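Local structure of mRNA export factor (4YXP) at residues 187-192 with 233-238. The protein regulates viral gene expression, inhibits host splicing and exports intronless viral mRNAs from the nucleus, here represented by its folded, dimer-forming C-terminal domain. Numbering follows the deposited sequence.
Sequences DIASFV and AGLIEI
Ile188 lies over the backbone of Gly234, its CG1 4.0 Å from Gly234 CA, where the glycine has no side chain and the isoleucine can sit against the bare main chain. This is apolar helix-helix packing inside the CHC2-type zinc finger, between the first turn of helix 188-204 and the middle of helix 230-241. The N-to-C directions of the short segments make an angle of 137°, an oblique antiparallel crossing, with axes 9.8 Å apart. CG1 of Ile188, anti to the backbone N (chi1 -177°), is directed at Gly234 CA and C, while the CG2 branch turns to Ile238, meeting its CG2 at 3.8 Å. The two isoleucine side chains meet at a slant. Ile238 also sends CD1 to Ala189 CB, 4.1 Å away, and rests on Phe160 and Tyr164 of helix 146-167; four residues on, His242 binds zinc. Leu235 packs beside Ile188 toward Ala189 and Val192: its CD2 sits 4.0 Å from Ala189 CA, and its CD1 meets Val192 CG2. No hydrogen bond links the segments; van der Waals contacts between apolar side chains and backbone make up the buried join. The second subunit extends the packing, with its Ile19 against Ile188 and its Arg22 in a salt bridge to Glu237. Asp187, the N-cap of helix 188-204, secures the first turn: OD2 accepts a weak bond from Ala189 N and is also hydrogen-bonded to Tyr164 OH. OD1 is gripped twice, by Ser190 N from above the carboxylate plane, and on the anti side by Ser190 OG, whose distance to OD1 is 2.6 Å.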
loop_
_atom_site.group_PDB
_atom_site.type_symbol
_atom_site.label_atom_id
_atom_site.label_comp_id
_atom_site.label_asym_id
_atom_site.label_seq_id
_atom_site.Cartn_x
_atom_site.Cartn_y
_atom_site.Cartn_z
ATOM N N ASP B 187 -7.959 18.819 11.037
ATOM C CA ASP B 187 -8.831 18.505 9.911
ATOM C C ASP B 187 -9.017 16.997 9.818
ATOM O O ASP B 187 -8.481 16.250 10.636
ATOM C CB ASP B 187 -8.251 19.051 8.602
ATOM C CG ASP B 187 -7.230 18.112 7.981
ATOM O OD1 ASP B 187 -6.257 17.739 8.671
ATOM O OD2 ASP B 187 -7.411 17.738 6.804
ATOM N N ILE B 188 -9.766 16.544 8.818
ATOM C CA ILE B 188 -10.076 15.123 8.696
ATOM C C ILE B 188 -8.827 14.303 8.362
ATOM O O ILE B 188 -8.655 13.191 8.870
ATOM C CB ILE B 188 -11.187 14.885 7.646
ATOM C CG1 ILE B 188 -11.555 13.400 7.574
ATOM C CG2 ILE B 188 -10.760 15.389 6.268
ATOM C CD1 ILE B 188 -12.138 12.843 8.859
ATOM N N ALA B 189 -7.957 14.833 7.511
ATOM C CA ALA B 189 -6.765 14.092 7.118
ATOM C C ALA B 189 -5.862 13.859 8.322
ATOM O O ALA B 189 -5.436 12.731 8.574
ATOM C CB ALA B 189 -6.010 14.823 6.021
ATOM N N SER B 190 -5.571 14.920 9.067
ATOM C CA SER B 190 -4.711 14.792 10.237
ATOM C C SER B 190 -5.398 13.959 11.322
ATOM O O SER B 190 -4.734 13.239 12.064
ATOM C CB SER B 190 -4.319 16.172 10.781
ATOM O OG SER B 190 -5.445 16.993 11.017
ATOM N N PHE B 191 -6.722 14.042 11.407
ATOM C CA PHE B 191 -7.460 13.207 12.359
ATOM C C PHE B 191 -7.238 11.728 12.068
ATOM O O PHE B 191 -6.834 10.959 12.946
ATOM C CB PHE B 191 -8.962 13.509 12.325
ATOM C CG PHE B 191 -9.785 12.532 13.123
ATOM C CD1 PHE B 191 -9.886 12.655 14.499
ATOM C CD2 PHE B 191 -10.435 11.481 12.501
ATOM C CE1 PHE B 191 -10.631 11.751 15.240
ATOM C CE2 PHE B 191 -11.182 10.571 13.236
ATOM C CZ PHE B 191 -11.278 10.706 14.606
ATOM N N VAL B 192 -7.510 11.331 10.831
ATOM C CA VAL B 192 -7.416 9.932 10.444
ATOM C C VAL B 192 -6.008 9.389 10.690
ATOM O O VAL B 192 -5.836 8.316 11.260
ATOM C CB VAL B 192 -7.833 9.743 8.969
ATOM C CG1 VAL B 192 -7.512 8.331 8.481
ATOM C CG2 VAL B 192 -9.320 10.025 8.804
ATOM N N ALA B 233 -16.406 9.684 4.084
ATOM C CA ALA B 233 -17.056 10.897 3.597
ATOM C C ALA B 233 -16.073 12.063 3.574
ATOM O O ALA B 233 -16.031 12.841 2.618
ATOM C CB ALA B 233 -18.260 11.238 4.460
ATOM N N GLY B 234 -15.277 12.170 4.631
ATOM C CA GLY B 234 -14.377 13.292 4.801
ATOM C C GLY B 234 -13.222 13.311 3.819
ATOM O O GLY B 234 -12.881 14.358 3.273
ATOM N N LEU B 235 -12.616 12.153 3.589
ATOM C CA LEU B 235 -11.450 12.079 2.719
ATOM C C LEU B 235 -11.858 12.138 1.253
ATOM O O LEU B 235 -11.144 12.711 0.434
ATOM C CB LEU B 235 -10.648 10.812 3.011
ATOM C CG LEU B 235 -9.897 10.831 4.347
ATOM C CD1 LEU B 235 -9.205 9.504 4.592
ATOM C CD2 LEU B 235 -8.880 11.972 4.412
ATOM N N ILE B 236 -13.010 11.571 0.919
ATOM C CA ILE B 236 -13.551 11.738 -0.426
ATOM C C ILE B 236 -13.807 13.223 -0.690
ATOM O O ILE B 236 -13.609 13.701 -1.805
ATOM C CB ILE B 236 -14.834 10.911 -0.629
ATOM C CG1 ILE B 236 -14.495 9.420 -0.657
ATOM C CG2 ILE B 236 -15.545 11.317 -1.927
ATOM C CD1 ILE B 236 -15.707 8.510 -0.668
ATOM N N GLU B 237 -14.252 13.949 0.333
ATOM C CA GLU B 237 -14.592 15.357 0.158
ATOM C C GLU B 237 -13.364 16.206 -0.163
ATOM O O GLU B 237 -13.406 17.027 -1.077
ATOM C CB GLU B 237 -15.288 15.917 1.405
ATOM C CG GLU B 237 -15.662 17.393 1.261
ATOM C CD GLU B 237 -16.574 17.893 2.367
ATOM O OE1 GLU B 237 -16.441 17.426 3.517
ATOM O OE2 GLU B 237 -17.428 18.759 2.079
ATOM N N ILE B 238 -12.273 16.020 0.576
ATOM C CA ILE B 238 -11.113 16.887 0.394
ATOM C C ILE B 238 -10.418 16.564 -0.928
ATOM O O ILE B 238 -9.795 17.436 -1.529
ATOM C CB ILE B 238 -10.129 16.795 1.584
ATOM C CG1 ILE B 238 -9.521 15.396 1.714
ATOM C CG2 ILE B 238 -10.828 17.200 2.872
ATOM C CD1 ILE B 238 -8.376 15.330 2.712
#